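PDB 1R9D: glycerol dehydratase from Clostridium butyricum, which is a B12-independent glycyl-radical lyase that probably dehydrates glycerol to 3-hydroxypropionaldehyde. Local coordinates for residues Phe6-Lys17 against Leu363-Leu371; Val219-Ala230 against Leu242-Ser253. All blocks are in the same frame, centred on the assembly; numbering follows the deposited sequence.

Contact 1: residues Phe6-Lys17 against Leu363-Leu371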
loop_
_atom_site.group_PDB
_atom_site.type_symbol
_atom_site.label_atom_id
_atom_site.label_comp_id
_atom_site.label_asym_id
_atom_site.label_seq_id
_atom_site.Cartn_x
_atom_site.Cartn_y
_atom_site.Cartn_z
ATOM N N PHE A 6 -34.041 17.450 40.809
ATOM C CA PHE A 6 -32.586 17.476 40.692
ATOM C C PHE A 6 -31.915 18.555 41.537
ATOM O O PHE A 6 -32.521 19.577 41.859
ATOM C CB PHE A 6 -32.182 17.650 39.224
ATOM C CG PHE A 6 -32.760 16.605 38.307
ATOM C CD1 PHE A 6 -33.991 16.805 37.688
ATOM C CD2 PHE A 6 -32.083 15.410 38.081
ATOM C CE1 PHE A 6 -34.538 15.826 36.858
ATOM C CE2 PHE A 6 -32.623 14.423 37.254
ATOM C CZ PHE A 6 -33.851 14.631 36.642
ATOM N N SER A 7 -30.654 18.314 41.889
ATOM C CA SER A 7 -29.879 19.252 42.694
ATOM C C SER A 7 -29.377 20.410 41.838
ATOM O O SER A 7 -29.440 20.360 40.608
ATOM C CB SER A 7 -28.696 18.526 43.340
ATOM O OG SER A 7 -27.868 17.930 42.357
ATOM N N THR A 8 -28.879 21.457 42.494
ATOM C CA THR A 8 -28.373 22.633 41.797
ATOM C C THR A 8 -26.856 22.572 41.620
ATOM O O THR A 8 -26.121 22.259 42.560
ATOM C CB THR A 8 -28.735 23.929 42.562
ATOM O OG1 THR A 8 -30.162 24.046 42.649
ATOM C CG2 THR A 8 -28.179 25.153 41.844
ATOM N N GLN A 9 -26.403 22.874 40.405
ATOM C CA GLN A 9 -24.984 22.857 40.067
ATOM C C GLN A 9 -24.267 24.079 40.637
ATOM O O GLN A 9 -24.896 25.097 40.917
ATOM C CB GLN A 9 -24.804 22.824 38.545
ATOM C CG GLN A 9 -25.217 24.096 37.806
ATOM C CD GLN A 9 -26.720 24.300 37.748
ATOM O OE1 GLN A 9 -27.492 23.451 38.188
ATOM N NE2 GLN A 9 -27.140 25.430 37.195
ATOM N N THR A 10 -22.949 23.972 40.799
ATOM C CA THR A 10 -22.146 25.071 41.336
ATOM C C THR A 10 -22.070 26.239 40.361
ATOM O O THR A 10 -22.279 26.078 39.158
ATOM C CB THR A 10 -20.696 24.627 41.642
ATOM O OG1 THR A 10 -20.034 24.279 40.421
ATOM C CG2 THR A 10 -20.682 23.436 42.578
ATOM N N GLU A 11 -21.761 27.421 40.886
ATOM C CA GLU A 11 -21.645 28.609 40.055
ATOM C C GLU A 11 -20.577 28.392 38.984
ATOM O O GLU A 11 -20.672 28.934 37.886
ATOM C CB GLU A 11 -21.289 29.822 40.923
ATOM C CG GLU A 11 -21.091 31.114 40.151
ATOM C CD GLU A 11 -22.188 31.370 39.134
ATOM O OE1 GLU A 11 -23.370 31.105 39.444
ATOM O OE2 GLU A 11 -21.867 31.851 38.024
ATOM N N ARG A 12 -19.568 27.592 39.310
ATOM C CA ARG A 12 -18.491 27.297 38.368
ATOM C C ARG A 12 -19.075 26.724 37.081
ATOM O O ARG A 12 -18.696 27.119 35.981
ATOM C CB ARG A 12 -17.514 26.278 38.959
ATOM C CG ARG A 12 -16.311 26.000 38.057
ATOM C CD ARG A 12 -15.627 24.688 38.411
ATOM N NE ARG A 12 -15.182 24.636 39.800
ATOM C CZ ARG A 12 -14.154 25.326 40.290
ATOM N NH1 ARG A 12 -13.452 26.130 39.504
ATOM N NH2 ARG A 12 -13.823 25.199 41.570
ATOM N N ILE A 13 -20.002 25.785 37.227
ATOM C CA ILE A 13 -20.627 25.161 36.066
ATOM C C ILE A 13 -21.368 26.192 35.219
ATOM O O ILE A 13 -21.311 26.151 33.991
ATOM C CB ILE A 13 -21.592 24.038 36.503
ATOM C CG1 ILE A 13 -20.831 23.016 37.352
ATOM C CG2 ILE A 13 -22.210 23.367 35.284
ATOM C CD1 ILE A 13 -19.538 22.512 36.711
ATOM N N ASN A 14 -22.054 27.130 35.866
ATOM C CA ASN A 14 -22.772 28.154 35.116
ATOM C C ASN A 14 -21.797 29.018 34.320
ATOM O O ASN A 14 -22.088 29.420 33.192
ATOM C CB ASN A 14 -23.602 29.038 36.053
ATOM C CG ASN A 14 -24.664 28.255 36.799
ATOM O OD1 ASN A 14 -25.302 27.361 36.238
ATOM N ND2 ASN A 14 -24.870 28.592 38.067
ATOM N N ILE A 15 -20.640 29.302 34.908
ATOM C CA ILE A 15 -19.627 30.114 34.242
ATOM C C ILE A 15 -19.033 29.382 33.037
ATOM O O ILE A 15 -18.872 29.964 31.964
ATOM C CB ILE A 15 -18.488 30.489 35.215
ATOM C CG1 ILE A 15 -19.035 31.395 36.321
ATOM C CG2 ILE A 15 -17.362 31.194 34.458
ATOM C CD1 ILE A 15 -18.041 31.698 37.416
ATOM N N LEU A 16 -18.709 28.106 33.220
ATOM C CA LEU A 16 -18.133 27.310 32.141
ATOM C C LEU A 16 -19.151 27.113 31.019
ATOM O O LEU A 16 -18.800 27.172 29.841
ATOM C CB LEU A 16 -17.659 25.960 32.682
ATOM C CG LEU A 16 -16.517 26.040 33.700
ATOM C CD1 LEU A 16 -16.302 24.690 34.345
ATOM C CD2 LEU A 16 -15.247 26.518 33.010
ATOM N N LYS A 17 -20.413 26.894 31.385
ATOM C CA LYS A 17 -21.461 26.711 30.382
ATOM C C LYS A 17 -21.613 27.966 29.527
ATOM O O LYS A 17 -21.809 27.886 28.313
ATOM C CB LYS A 17 -22.804 26.392 31.049
ATOM C CG LYS A 17 -23.968 26.364 30.064
ATOM C CD LYS A 17 -25.304 26.123 30.755
ATOM C CE LYS A 17 -26.443 26.112 29.742
ATOM N NZ LYS A 17 -27.786 26.008 30.387
ATOM N N LEU A 363 -27.087 11.150 34.923
ATOM C CA LEU A 363 -28.422 11.689 34.697
ATOM C C LEU A 363 -28.496 13.080 35.333
ATOM O O LEU A 363 -29.068 14.007 34.767
ATOM C CB LEU A 363 -29.475 10.764 35.318
ATOM C CG LEU A 363 -29.562 9.337 34.745
ATOM C CD1 LEU A 363 -30.600 8.529 35.517
ATOM C CD2 LEU A 363 -29.938 9.396 33.278
ATOM N N GLU A 364 -27.896 13.213 36.511
ATOM C CA GLU A 364 -27.888 14.482 37.229
ATOM C C GLU A 364 -27.136 15.548 36.427
ATOM O O GLU A 364 -27.586 16.686 36.322
ATOM C CB GLU A 364 -27.228 14.297 38.600
ATOM C CG GLU A 364 -27.565 15.374 39.614
ATOM C CD GLU A 364 -28.948 15.195 40.219
ATOM O OE1 GLU A 364 -29.389 16.085 40.977
ATOM O OE2 GLU A 364 -29.593 14.158 39.943
ATOM N N ALA A 365 -25.993 15.170 35.858
ATOM C CA ALA A 365 -25.178 16.096 35.071
ATOM C C ALA A 365 -25.928 16.701 33.891
ATOM O O ALA A 365 -25.729 17.869 33.554
ATOM C CB ALA A 365 -23.912 15.393 34.574
ATOM N N ALA A 366 -26.791 15.914 33.255
ATOM C CA ALA A 366 -27.548 16.420 32.116
ATOM C C ALA A 366 -28.426 17.604 32.527
ATOM O O ALA A 366 -28.610 18.549 31.755
ATOM C CB ALA A 366 -28.409 15.306 31.518
ATOM N N VAL A 367 -28.958 17.554 33.743
ATOM C CA VAL A 367 -29.814 18.629 34.240
ATOM C C VAL A 367 -28.993 19.814 34.755
ATOM O O VAL A 367 -29.443 20.960 34.702
ATOM C CB VAL A 367 -30.732 18.133 35.370
ATOM C CG1 VAL A 367 -31.699 19.246 35.779
ATOM C CG2 VAL A 367 -31.506 16.913 34.906
ATOM N N HIS A 368 -27.791 19.535 35.248
ATOM C CA HIS A 368 -26.907 20.583 35.757
ATOM C C HIS A 368 -26.366 21.462 34.636
ATOM O O HIS A 368 -26.328 22.688 34.755
ATOM C CB HIS A 368 -25.717 19.972 36.502
ATOM C CG HIS A 368 -26.020 19.561 37.908
ATOM N ND1 HIS A 368 -25.048 19.097 38.769
ATOM C CD2 HIS A 368 -27.180 19.548 38.606
ATOM C CE1 HIS A 368 -25.598 18.816 39.938
ATOM N NE2 HIS A 368 -26.891 19.080 39.866
ATOM N N VAL A 369 -25.958 20.822 33.545
ATOM C CA VAL A 369 -25.369 21.508 32.401
ATOM C C VAL A 369 -26.353 21.951 31.319
ATOM O O VAL A 369 -26.260 23.062 30.807
ATOM C CB VAL A 369 -24.287 20.610 31.759
ATOM C CG1 VAL A 369 -23.659 21.306 30.567
ATOM C CG2 VAL A 369 -23.231 20.261 32.802
ATOM N N LYS A 370 -27.282 21.069 30.965
ATOM C CA LYS A 370 -28.287 21.359 29.944
ATOM C C LYS A 370 -27.755 21.830 28.586
ATOM O O LYS A 370 -28.262 22.791 28.007
ATOM C CB LYS A 370 -29.305 22.374 30.482
ATOM C CG LYS A 370 -30.045 21.894 31.725
ATOM C CD LYS A 370 -31.151 22.857 32.148
ATOM C CE LYS A 370 -31.860 22.359 33.400
ATOM N NZ LYS A 370 -33.025 23.223 33.760
ATOM N N LEU A 371 -26.734 21.148 28.078
ATOM C CA LEU A 371 -26.160 21.464 26.774
ATOM C C LEU A 371 -26.450 20.265 25.858
ATOM O O LEU A 371 -26.854 19.213 26.335
ATOM C CB LEU A 371 -24.647 21.705 26.902
ATOM C CG LEU A 371 -24.281 23.041 27.569
ATOM C CD1 LEU A 371 -22.769 23.171 27.727
ATOM C CD2 LEU A 371 -24.814 24.180 26.718
HETATM O O HOH W 1 -29.974 22.841 36.714
HETATM O O HOH W 2 -29.930 25.040 28.313
#

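Contact 2: residues Val219-Ala230 against Leu242-Ser253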
loop_
_atom_site.group_PDB
_atom_site.type_symbol
_atom_site.label_atom_id
_atom_site.label_comp_id
_atom_site.label_asym_id
_atom_site.label_seq_id
_atom_site.Cartn_x
_atom_site.Cartn_y
_atom_site.Cartn_z
ATOM N N VAL A 219 0.175 16.121 27.501
ATOM C CA VAL A 219 -0.341 16.282 28.855
ATOM C C VAL A 219 0.620 17.101 29.717
ATOM O O VAL A 219 0.195 17.921 30.533
ATOM C CB VAL A 219 -0.583 14.913 29.515
ATOM C CG1 VAL A 219 -1.100 15.097 30.929
ATOM C CG2 VAL A 219 -1.586 14.111 28.687
ATOM N N ASN A 220 1.916 16.881 29.529
ATOM C CA ASN A 220 2.922 17.614 30.290
ATOM C C ASN A 220 2.918 19.103 29.971
ATOM O O ASN A 220 3.291 19.920 30.812
ATOM C CB ASN A 220 4.306 17.014 30.041
ATOM C CG ASN A 220 4.564 15.795 30.901
ATOM O OD1 ASN A 220 5.285 14.875 30.505
ATOM N ND2 ASN A 220 3.982 15.786 32.096
ATOM N N ARG A 221 2.500 19.461 28.762
ATOM C CA ARG A 221 2.436 20.865 28.381
ATOM C C ARG A 221 1.357 21.570 29.201
ATOM O O ARG A 221 1.493 22.750 29.529
ATOM C CB ARG A 221 2.135 21.011 26.887
ATOM C CG ARG A 221 3.272 20.563 25.976
ATOM C CD ARG A 221 2.929 20.799 24.514
ATOM N NE ARG A 221 2.734 22.216 24.224
ATOM C CZ ARG A 221 2.046 22.680 23.185
ATOM N NH1 ARG A 221 1.481 21.836 22.329
ATOM N NH2 ARG A 221 1.912 23.986 23.003
ATOM N N TYR A 222 0.285 20.850 29.530
ATOM C CA TYR A 222 -0.787 21.435 30.332
ATOM C C TYR A 222 -0.355 21.536 31.786
ATOM O O TYR A 222 -0.748 22.466 32.494
ATOM C CB TYR A 222 -2.079 20.610 30.240
ATOM C CG TYR A 222 -2.902 20.919 29.014
ATOM C CD1 TYR A 222 -2.691 20.232 27.820
ATOM C CD2 TYR A 222 -3.856 21.939 29.030
ATOM C CE1 TYR A 222 -3.404 20.555 26.671
ATOM C CE2 TYR A 222 -4.577 22.272 27.882
ATOM C CZ TYR A 222 -4.341 21.573 26.707
ATOM O OH TYR A 222 -5.029 21.894 25.564
ATOM N N ALA A 223 0.452 20.579 32.230
ATOM C CA ALA A 223 0.939 20.588 33.602
ATOM C C ALA A 223 1.780 21.844 33.816
ATOM O O ALA A 223 1.677 22.506 34.852
ATOM C CB ALA A 223 1.770 19.339 33.873
ATOM N N LYS A 224 2.601 22.173 32.824
ATOM C CA LYS A 224 3.458 23.352 32.885
ATOM C C LYS A 224 2.628 24.625 32.757
ATOM O O LYS A 224 2.883 25.618 33.441
ATOM C CB LYS A 224 4.501 23.311 31.765
ATOM C CG LYS A 224 5.392 24.538 31.722
ATOM C CD LYS A 224 6.197 24.608 30.439
ATOM C CE LYS A 224 6.946 25.934 30.345
ATOM N NZ LYS A 224 7.594 26.125 29.018
ATOM N N LYS A 225 1.638 24.593 31.869
ATOM C CA LYS A 225 0.761 25.738 31.654
ATOM C C LYS A 225 0.031 26.087 32.949
ATOM O O LYS A 225 -0.093 27.259 33.309
ATOM C CB LYS A 225 -0.264 25.409 30.571
ATOM C CG LYS A 225 -1.110 26.585 30.121
ATOM C CD LYS A 225 -0.322 27.501 29.207
ATOM C CE LYS A 225 -1.214 28.553 28.578
ATOM N NZ LYS A 225 -0.479 29.356 27.563
ATOM N N ALA A 226 -0.450 25.059 33.642
ATOM C CA ALA A 226 -1.176 25.236 34.897
ATOM C C ALA A 226 -0.356 25.993 35.945
ATOM O O ALA A 226 -0.812 27.005 36.479
ATOM C CB ALA A 226 -1.602 23.877 35.448
ATOM N N LYS A 227 0.842 25.492 36.245
ATOM C CA LYS A 227 1.727 26.132 37.225
ATOM C C LYS A 227 1.991 27.582 36.843
ATOM O O LYS A 227 1.992 28.476 37.690
ATOM C CB LYS A 227 3.061 25.388 37.304
ATOM C CG LYS A 227 3.052 24.151 38.185
ATOM C CD LYS A 227 2.922 24.522 39.659
ATOM C CE LYS A 227 3.012 23.287 40.546
ATOM N NZ LYS A 227 2.856 23.603 41.993
ATOM N N GLU A 228 2.224 27.798 35.555
ATOM C CA GLU A 228 2.491 29.117 35.001
ATOM C C GLU A 228 1.351 30.091 35.302
ATOM O O GLU A 228 1.583 31.256 35.638
ATOM C CB GLU A 228 2.703 28.971 33.492
ATOM C CG GLU A 228 2.749 30.256 32.692
ATOM C CD GLU A 228 2.954 29.987 31.208
ATOM O OE1 GLU A 228 2.812 30.930 30.399
ATOM O OE2 GLU A 228 3.264 28.827 30.853
ATOM N N ILE A 229 0.117 29.611 35.178
ATOM C CA ILE A 229 -1.052 30.437 35.447
ATOM C C ILE A 229 -1.219 30.620 36.955
ATOM O O ILE A 229 -1.538 31.715 37.424
ATOM C CB ILE A 229 -2.336 29.794 34.868
ATOM C CG1 ILE A 229 -2.252 29.750 33.340
ATOM C CG2 ILE A 229 -3.559 30.586 35.298
ATOM C CD1 ILE A 229 -3.444 29.067 32.674
ATOM N N ALA A 230 -0.990 29.545 37.705
ATOM C CA ALA A 230 -1.115 29.569 39.159
ATOM C C ALA A 230 -0.198 30.615 39.784
ATOM O O ALA A 230 -0.603 31.352 40.685
ATOM C CB ALA A 230 -0.793 28.195 39.733
ATOM N N LEU A 242 -5.363 25.466 40.397
ATOM C CA LEU A 242 -4.417 25.376 39.290
ATOM C C LEU A 242 -3.193 24.538 39.643
ATOM O O LEU A 242 -2.639 23.851 38.785
ATOM C CB LEU A 242 -3.992 26.777 38.856
ATOM C CG LEU A 242 -5.105 27.557 38.156
ATOM C CD1 LEU A 242 -4.777 29.036 38.123
ATOM C CD2 LEU A 242 -5.288 27.004 36.752
ATOM N N ASN A 243 -2.767 24.595 40.903
ATOM C CA ASN A 243 -1.619 23.807 41.334
ATOM C C ASN A 243 -1.989 22.335 41.410
ATOM O O ASN A 243 -1.149 21.462 41.193
ATOM C CB ASN A 243 -1.106 24.274 42.699
ATOM C CG ASN A 243 -0.147 25.439 42.588
ATOM O OD1 ASN A 243 0.769 25.424 41.762
ATOM N ND2 ASN A 243 -0.342 26.453 43.423
ATOM N N GLU A 244 -3.250 22.061 41.726
ATOM C CA GLU A 244 -3.705 20.682 41.812
ATOM C C GLU A 244 -3.819 20.106 40.402
ATOM O O GLU A 244 -3.559 18.924 40.181
ATOM C CB GLU A 244 -5.055 20.600 42.531
ATOM C CG GLU A 244 -5.593 19.180 42.645
ATOM C CD GLU A 244 -4.707 18.273 43.484
ATOM O OE1 GLU A 244 -3.519 18.609 43.692
ATOM O OE2 GLU A 244 -5.195 17.213 43.931
ATOM N N ILE A 245 -4.205 20.952 39.452
ATOM C CA ILE A 245 -4.328 20.537 38.060
ATOM C C ILE A 245 -2.936 20.187 37.542
ATOM O O ILE A 245 -2.742 19.166 36.885
ATOM C CB ILE A 245 -4.928 21.674 37.191
ATOM C CG1 ILE A 245 -6.393 21.899 37.575
ATOM C CG2 ILE A 245 -4.805 21.335 35.715
ATOM C CD1 ILE A 245 -7.035 23.077 36.874
ATOM N N ALA A 246 -1.963 21.038 37.849
ATOM C CA ALA A 246 -0.595 20.794 37.415
ATOM C C ALA A 246 -0.109 19.460 37.969
ATOM O O ALA A 246 0.592 18.713 37.285
ATOM C CB ALA A 246 0.314 21.921 37.886
ATOM N N LYS A 247 -0.491 19.164 39.207
ATOM C CA LYS A 247 -0.090 17.922 39.860
ATOM C C LYS A 247 -0.716 16.698 39.199
ATOM O O LYS A 247 -0.038 15.702 38.936
ATOM C CB LYS A 247 -0.486 17.944 41.338
ATOM C CG LYS A 247 -0.163 16.650 42.069
ATOM C CD LYS A 247 -0.572 16.699 43.532
ATOM C CE LYS A 247 -0.208 15.399 44.236
ATOM N NZ LYS A 247 -0.503 15.449 45.697
ATOM N N ILE A 248 -2.015 16.775 38.940
ATOM C CA ILE A 248 -2.727 15.666 38.318
ATOM C C ILE A 248 -2.245 15.404 36.898
ATOM O O ILE A 248 -2.027 14.253 36.518
ATOM C CB ILE A 248 -4.250 15.926 38.319
ATOM C CG1 ILE A 248 -4.762 15.907 39.759
ATOM C CG2 ILE A 248 -4.968 14.868 37.496
ATOM C CD1 ILE A 248 -6.222 16.214 39.894
ATOM N N CYS A 249 -2.073 16.464 36.115
ATOM C CA CYS A 249 -1.607 16.310 34.741
ATOM C C CYS A 249 -0.213 15.683 34.707
ATOM O O CYS A 249 0.085 14.860 33.840
ATOM C CB CYS A 249 -1.587 17.662 34.021
ATOM S SG CYS A 249 -3.221 18.325 33.601
ATOM N N SER A 250 0.639 16.064 35.654
ATOM C CA SER A 250 1.988 15.513 35.705
ATOM C C SER A 250 1.976 14.008 35.940
ATOM O O SER A 250 2.798 13.282 35.381
ATOM C CB SER A 250 2.809 16.196 36.802
ATOM O OG SER A 250 3.166 17.510 36.410
ATOM N N LYS A 251 1.049 13.538 36.766
ATOM C CA LYS A 251 0.961 12.112 37.045
ATOM C C LYS A 251 0.346 11.312 35.896
ATOM O O LYS A 251 0.949 10.353 35.411
ATOM C CB LYS A 251 0.148 11.849 38.309
ATOM C CG LYS A 251 -0.019 10.364 38.563
ATOM C CD LYS A 251 -0.978 10.055 39.688
ATOM C CE LYS A 251 -1.160 8.547 39.807
ATOM N NZ LYS A 251 -2.050 8.172 40.938
ATOM N N VAL A 252 -0.851 11.701 35.461
ATOM C CA VAL A 252 -1.519 10.974 34.383
ATOM C C VAL A 252 -0.921 11.225 33.004
ATOM O O VAL A 252 -1.460 10.766 31.996
ATOM C CB VAL A 252 -3.036 11.290 34.333
ATOM C CG1 VAL A 252 -3.663 10.992 35.682
ATOM C CG2 VAL A 252 -3.271 12.742 33.930
ATOM N N SER A 253 0.188 11.956 32.949
ATOM C CA SER A 253 0.828 12.217 31.670
ATOM C C SER A 253 1.222 10.871 31.065
ATOM O O SER A 253 1.119 10.674 29.855
ATOM C CB SER A 253 2.065 13.108 31.850
ATOM O OG SER A 253 2.932 12.599 32.848
#

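Contact 1: residues Phe6-Lys17 against Leu363-Leu371
V367 CG2 sits over the centre of the F6 ring, 3.4 Å from its centroid and almost on the ring normal, a CH-pi contact; at the edge of that ring lies the carboxylate of E364, its plane turned 52° from the ring. The H368 imidazole carries Q9 CB over one face, offset toward the rim, and S7 at its edge, where NE2 donates to S7 OG (2.9 Å) almost in the ring plane. The second ring nitrogen, ND1, is hydrogen-bonded to D312. E364 OE1 accepts twice from S7: from N (2.7 Å), nearly straight, and from OG (2.8 Å) on the anti side. E364 OE2 is left to a salt bridge with R391. Q9 NE2 donates to N14 OD1 (2.8 Å), while a water links Q9 OE1 to V367 O. K17, extended throughout, lays CD against V369 O (3.2 Å) and CE beside L371 CD2, and a second water joins its NZ to K370 O. The N-terminal arm and the start of helix 11-22 thus clasp the C-terminal end of helix 357-369; helix 386-397 touches F6, L363 and V367, helix 304-317 touches I13, L16 and A365, and strand 375-380 touches L363 and A366.

Contact 2: residues Val219-Ala230 against Leu242-Ser253
V219 holds CG1 anti to its own backbone nitrogen (chi1 179°), which sets that methyl against C249 O at 3.2 Å and S253 CA at 3.5 Å. K227 starts with CG anti to its carbonyl carbon and is bent at chi2, which carries its chain along A246 CB and across N243 at about a right angle. NZ then donates to N243 OD1 (2.8 Å), approaching from above the carbonyl plane, 52° out of it, and not on a lone pair. This is the one hydrogen bond between the two segments; near their other end N220 ND2 lies against S253 CB. In the middle small residues interlock: A223 O meets A246 CB at 3.4 Å, A226 CB rests on A246 CB and L242 O, and A223 CB touches C249 CB and S250 OG. With only methyl groups at A223, A226 and A246, the CA atoms of A223 and A246 come to 4.1 Å and the axes to 7.8 Å. Larger groups close the end near A230, where I229 CG2 presses on L242 CD1 at 3.4 Å, tighter than usual for two carbons, and A230 CB packs on L242 CB. Serine hydroxyls turn back to their own helix: S250 OG reaches A246 O from the face of its plane opposite S250 N, and S253 OG donates to S250 O. The Y222 hydroxyl is bonded outside the pair, to Y218 OH and S75 N, while F269 of helix 260-277 packs against V219 and C249. At 163° between their directions, helices 197-230 and 236-252 form an antiparallel helical hairpin joined by a short connection, its close axis approach allowed by the three small alanines.

How the contacts relate
Contact 1 and contact 2 lie on the same side of the chain's centre, their own centres 25 Å apart and their nearest atoms about 8 Å apart, without touching. Both segments of contact 2 fall in sequence between those of contact 1. Contact 2 is local, a hairpin of consecutive helices 197-230 and 236-252, whereas contact 1 brings the N-terminal arm and helix 11-22 to helix 357-369, more than 300 residues later. R12 connects the two neighbourhoods, forming salt bridges with E241, just before residues 242-253, and with E309 of helix 304-317. All four segments belong to the pyruvate formate lyase-like region, so a sequence-distant closure and a sequence-near hairpin build adjoining parts of one helical body.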